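Local coordinates for protein putative glutathionylspermidine synthase (Methylobacillus flagellatus, PDB 3N6X) that probably acts as an ATP-dependent ligase of the circularly permuted ATP-grasp type, putatively joining glutathione to spermidine, at residues T7-V19 against P407-E419. Numbering follows the deposited sequence.
Sequences TKPFDEMFLQDEV and PTLALSTCPTLVE
D11 pairs with T413 in a single parallel beta bridge: T413 N donates to F10 O at 2.8 Å, and E12 N donates to T413 O at 2.8 Å, almost in line with the carbonyl (173°). The N-terminal loop thus borrows one residue's worth of strand pairing from strand 413-418, whose other neighbour is strand 423-435. T413 OG1 lies 3.2 Å from D11 OD1 and 3.3 Å from F10 O, with one proton to offer and both acceptors in range; the two side chains, D11 and T413, cross at about a right angle. D11 has CG anti to the backbone N (chi1 -169°), which leaves one carboxylate oxygen facing T413 OG1 and the other, OD2, for its own loop. OD2 accepts from M13 N, an Asx turn met from above the carboxylate plane, and from F14 N, an Asx motif, nearly straight (171°) on the anti side. With an alanine in place of D11, the M13 and F14 amides would probably lose their shared acceptor, and the turn would be freer to move. E12 leaves its backbone toward segment 407-419, and its chain bends at chi2, bringing OE2 to S412 OG, which donates at 2.7 Å on the anti side; R77 and R151 form salt bridges to the same carboxylate. Beyond the bridge, the end of selenomethionine M13 crosses the P415 ring at a slant, SE 3.7 Å from P415 CG, and F14 CE2 approaches P415 CG obliquely at 4.2 Å. F10 meets S412 CB with its ring edge. The contact joins a polar half, in which two loop carboxylates are each gripped by several donors and the arginines probably favour an ionised E12, to an apolar one built on P415.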
loop_
_atom_site.group_PDB
_atom_site.type_symbol
_atom_site.label_atom_id
_atom_site.label_comp_id
_atom_site.label_asym_id
_atom_site.label_seq_id
_atom_site.Cartn_x
_atom_site.Cartn_y
_atom_site.Cartn_z
ATOM N N THR A 7 -13.318 -28.631 2.741
ATOM C CA THR A 7 -13.273 -27.172 2.783
ATOM C C THR A 7 -11.827 -26.658 2.694
ATOM O O THR A 7 -11.055 -26.793 3.651
ATOM C CB THR A 7 -14.023 -26.645 4.016
ATOM N N LYS A 8 -11.457 -26.104 1.522
ATOM C CA LYS A 8 -10.114 -25.571 1.257
ATOM C C LYS A 8 -10.202 -24.080 0.874
ATOM O O LYS A 8 -11.256 -23.646 0.390
ATOM C CB LYS A 8 -9.438 -26.375 0.129
ATOM N N PRO A 9 -9.121 -23.262 1.070
ATOM C CA PRO A 9 -9.209 -21.839 0.682
ATOM C C PRO A 9 -9.373 -21.652 -0.833
ATOM O O PRO A 9 -8.780 -22.406 -1.616
ATOM C CB PRO A 9 -7.884 -21.240 1.191
ATOM C CG PRO A 9 -7.313 -22.258 2.119
ATOM C CD PRO A 9 -7.797 -23.581 1.636
ATOM N N PHE A 10 -10.207 -20.655 -1.244
ATOM C CA PHE A 10 -10.479 -20.319 -2.651
ATOM C C PHE A 10 -9.184 -20.145 -3.446
ATOM O O PHE A 10 -8.323 -19.368 -3.041
ATOM C CB PHE A 10 -11.340 -19.034 -2.743
ATOM C CG PHE A 10 -11.488 -18.452 -4.133
ATOM C CD1 PHE A 10 -10.587 -17.500 -4.608
ATOM C CD2 PHE A 10 -12.539 -18.835 -4.958
ATOM C CE1 PHE A 10 -10.718 -16.969 -5.896
ATOM C CE2 PHE A 10 -12.675 -18.293 -6.242
ATOM C CZ PHE A 10 -11.766 -17.362 -6.701
ATOM N N ASP A 11 -9.049 -20.869 -4.579
ATOM C CA ASP A 11 -7.871 -20.746 -5.445
ATOM C C ASP A 11 -8.188 -19.896 -6.669
ATOM O O ASP A 11 -9.282 -20.010 -7.234
ATOM C CB ASP A 11 -7.317 -22.121 -5.861
ATOM C CG ASP A 11 -5.955 -22.038 -6.544
ATOM O OD1 ASP A 11 -4.936 -21.949 -5.827
ATOM O OD2 ASP A 11 -5.917 -22.034 -7.791
ATOM N N GLU A 12 -7.235 -19.031 -7.072
ATOM C CA GLU A 12 -7.395 -18.138 -8.224
ATOM C C GLU A 12 -7.515 -18.922 -9.543
ATOM O O GLU A 12 -8.227 -18.483 -10.441
ATOM C CB GLU A 12 -6.226 -17.121 -8.313
ATOM C CG GLU A 12 -5.977 -16.288 -7.054
ATOM C CD GLU A 12 -6.994 -15.208 -6.703
ATOM O OE1 GLU A 12 -7.783 -14.806 -7.591
ATOM O OE2 GLU A 12 -6.946 -14.711 -5.554
HETATM N N MSE A 13 -6.812 -20.077 -9.658
HETATM C CA MSE A 13 -6.797 -20.891 -10.886
HETATM C C MSE A 13 -7.748 -22.098 -10.845
HETATM O O MSE A 13 -8.523 -22.282 -11.781
HETATM C CB MSE A 13 -5.359 -21.344 -11.214
HETATM C CG MSE A 13 -5.209 -22.050 -12.562
HETATM SE SE MSE A 13 -3.438 -22.847 -12.854
HETATM C CE MSE A 13 -2.370 -21.298 -13.114
ATOM N N PHE A 14 -7.651 -22.945 -9.789
ATOM C CA PHE A 14 -8.434 -24.188 -9.692
ATOM C C PHE A 14 -9.757 -24.052 -8.932
ATOM O O PHE A 14 -9.765 -23.671 -7.760
ATOM C CB PHE A 14 -7.578 -25.338 -9.137
ATOM C CG PHE A 14 -6.290 -25.553 -9.899
ATOM C CD1 PHE A 14 -6.293 -26.176 -11.144
ATOM C CD2 PHE A 14 -5.075 -25.112 -9.384
ATOM C CE1 PHE A 14 -5.103 -26.361 -11.854
ATOM C CE2 PHE A 14 -3.885 -25.300 -10.094
ATOM C CZ PHE A 14 -3.906 -25.925 -11.323
ATOM N N LEU A 15 -10.876 -24.411 -9.606
ATOM C CA LEU A 15 -12.250 -24.342 -9.080
ATOM C C LEU A 15 -12.553 -25.407 -7.993
ATOM O O LEU A 15 -11.626 -25.956 -7.386
ATOM C CB LEU A 15 -13.268 -24.460 -10.239
ATOM C CG LEU A 15 -13.722 -23.150 -10.882
ATOM C CD1 LEU A 15 -14.222 -23.381 -12.299
ATOM C CD2 LEU A 15 -14.794 -22.462 -10.042
ATOM N N GLN A 16 -13.879 -25.676 -7.747
ATOM C CA GLN A 16 -14.394 -26.631 -6.744
ATOM C C GLN A 16 -13.704 -28.002 -6.806
ATOM O O GLN A 16 -13.387 -28.580 -5.760
ATOM C CB GLN A 16 -15.915 -26.791 -6.883
ATOM N N ASP A 17 -13.480 -28.521 -8.031
ATOM C CA ASP A 17 -12.768 -29.777 -8.244
ATOM C C ASP A 17 -11.323 -29.443 -8.658
ATOM O O ASP A 17 -10.691 -28.591 -8.026
ATOM C CB ASP A 17 -13.484 -30.622 -9.315
ATOM N N GLU A 18 -10.807 -30.086 -9.718
ATOM C CA GLU A 18 -9.485 -29.757 -10.250
ATOM C C GLU A 18 -9.643 -28.907 -11.531
ATOM O O GLU A 18 -8.653 -28.575 -12.194
ATOM C CB GLU A 18 -8.652 -31.036 -10.494
ATOM C CG GLU A 18 -7.141 -30.827 -10.379
ATOM C CD GLU A 18 -6.624 -30.160 -9.111
ATOM O OE1 GLU A 18 -7.273 -30.294 -8.047
ATOM O OE2 GLU A 18 -5.542 -29.535 -9.177
ATOM N N VAL A 19 -10.909 -28.500 -11.825
ATOM C CA VAL A 19 -11.289 -27.656 -12.968
ATOM C C VAL A 19 -10.553 -26.306 -12.889
ATOM O O VAL A 19 -10.416 -25.745 -11.802
ATOM C CB VAL A 19 -12.837 -27.446 -13.029
ATOM C CG1 VAL A 19 -13.266 -26.887 -14.386
ATOM C CG2 VAL A 19 -13.588 -28.738 -12.718
ATOM N N PRO A 407 -9.882 -12.137 13.069
ATOM C CA PRO A 407 -10.207 -13.556 12.878
ATOM C C PRO A 407 -9.367 -14.144 11.739
ATOM O O PRO A 407 -8.976 -13.405 10.835
ATOM C CB PRO A 407 -11.694 -13.532 12.528
ATOM C CG PRO A 407 -11.924 -12.183 11.942
ATOM C CD PRO A 407 -11.001 -11.261 12.662
ATOM N N THR A 408 -9.026 -15.447 11.814
ATOM C CA THR A 408 -8.238 -16.101 10.754
ATOM C C THR A 408 -9.109 -16.245 9.509
ATOM O O THR A 408 -10.138 -16.926 9.547
ATOM C CB THR A 408 -7.626 -17.437 11.248
ATOM O OG1 THR A 408 -6.866 -17.185 12.436
ATOM C CG2 THR A 408 -6.724 -18.096 10.194
ATOM N N LEU A 409 -8.757 -15.505 8.448
ATOM C CA LEU A 409 -9.545 -15.450 7.219
ATOM C C LEU A 409 -9.146 -16.543 6.246
ATOM O O LEU A 409 -7.964 -16.904 6.175
ATOM C CB LEU A 409 -9.383 -14.072 6.539
ATOM C CG LEU A 409 -9.909 -12.851 7.298
ATOM C CD1 LEU A 409 -9.360 -11.576 6.700
ATOM C CD2 LEU A 409 -11.427 -12.812 7.301
ATOM N N ALA A 410 -10.120 -17.023 5.440
ATOM C CA ALA A 410 -9.867 -18.016 4.392
ATOM C C ALA A 410 -9.146 -17.342 3.193
ATOM O O ALA A 410 -9.729 -17.191 2.109
ATOM C CB ALA A 410 -11.183 -18.647 3.943
ATOM N N LEU A 411 -7.879 -16.900 3.425
ATOM C CA LEU A 411 -7.035 -16.189 2.452
ATOM C C LEU A 411 -6.913 -16.963 1.140
ATOM O O LEU A 411 -6.531 -18.130 1.155
ATOM C CB LEU A 411 -5.628 -15.908 3.061
ATOM C CG LEU A 411 -4.685 -14.997 2.244
ATOM C CD1 LEU A 411 -5.409 -13.811 1.713
ATOM C CD2 LEU A 411 -3.498 -14.540 3.070
ATOM N N SER A 412 -7.257 -16.313 0.005
ATOM C CA SER A 412 -7.217 -16.962 -1.306
ATOM C C SER A 412 -5.821 -17.393 -1.700
ATOM O O SER A 412 -4.833 -16.748 -1.325
ATOM C CB SER A 412 -7.844 -16.085 -2.392
ATOM O OG SER A 412 -6.926 -15.147 -2.930
ATOM N N THR A 413 -5.740 -18.516 -2.420
ATOM C CA THR A 413 -4.480 -19.069 -2.889
ATOM C C THR A 413 -4.302 -18.835 -4.381
ATOM O O THR A 413 -5.273 -18.850 -5.138
ATOM C CB THR A 413 -4.379 -20.546 -2.537
ATOM O OG1 THR A 413 -5.620 -21.192 -2.842
ATOM C CG2 THR A 413 -4.012 -20.772 -1.086
ATOM N N CYS A 414 -3.067 -18.614 -4.796
ATOM C CA CYS A 414 -2.727 -18.412 -6.192
ATOM C C CYS A 414 -1.700 -19.473 -6.578
ATOM O O CYS A 414 -0.754 -19.710 -5.813
ATOM C CB CYS A 414 -2.187 -17.000 -6.413
ATOM S SG CYS A 414 -1.685 -16.645 -8.118
ATOM N N PRO A 415 -1.879 -20.162 -7.740
ATOM C CA PRO A 415 -0.903 -21.192 -8.139
ATOM C C PRO A 415 0.506 -20.653 -8.131
ATOM O O PRO A 415 0.761 -19.577 -8.652
ATOM C CB PRO A 415 -1.357 -21.579 -9.537
ATOM C CG PRO A 415 -2.791 -21.277 -9.544
ATOM C CD PRO A 415 -2.951 -20.033 -8.741
ATOM N N THR A 416 1.378 -21.330 -7.410
ATOM C CA THR A 416 2.745 -20.896 -7.198
ATOM C C THR A 416 3.663 -22.086 -7.375
ATOM O O THR A 416 3.337 -23.195 -6.930
ATOM C CB THR A 416 2.864 -20.286 -5.783
ATOM O OG1 THR A 416 1.751 -19.421 -5.548
ATOM C CG2 THR A 416 4.164 -19.525 -5.570
ATOM N N LEU A 417 4.810 -21.873 -8.029
ATOM C CA LEU A 417 5.777 -22.937 -8.243
ATOM C C LEU A 417 6.554 -23.240 -6.964
ATOM O O LEU A 417 7.325 -22.401 -6.484
ATOM C CB LEU A 417 6.726 -22.602 -9.408
ATOM C CG LEU A 417 6.124 -22.755 -10.803
ATOM C CD1 LEU A 417 6.737 -21.778 -11.760
ATOM C CD2 LEU A 417 6.283 -24.171 -11.317
ATOM N N VAL A 418 6.290 -24.420 -6.379
ATOM C CA VAL A 418 6.943 -24.902 -5.150
ATOM C C VAL A 418 7.762 -26.189 -5.450
ATOM O O VAL A 418 7.786 -26.634 -6.600
ATOM C CB VAL A 418 5.923 -25.100 -3.987
ATOM C CG1 VAL A 418 5.239 -23.782 -3.624
ATOM C CG2 VAL A 418 4.892 -26.172 -4.330
ATOM N N GLU A 419 8.453 -26.755 -4.425
ATOM C CA GLU A 419 9.290 -27.962 -4.566
ATOM C C GLU A 419 8.554 -29.146 -5.238
ATOM O O GLU A 419 9.093 -29.752 -6.167
ATOM C CB GLU A 419 9.871 -28.386 -3.206
#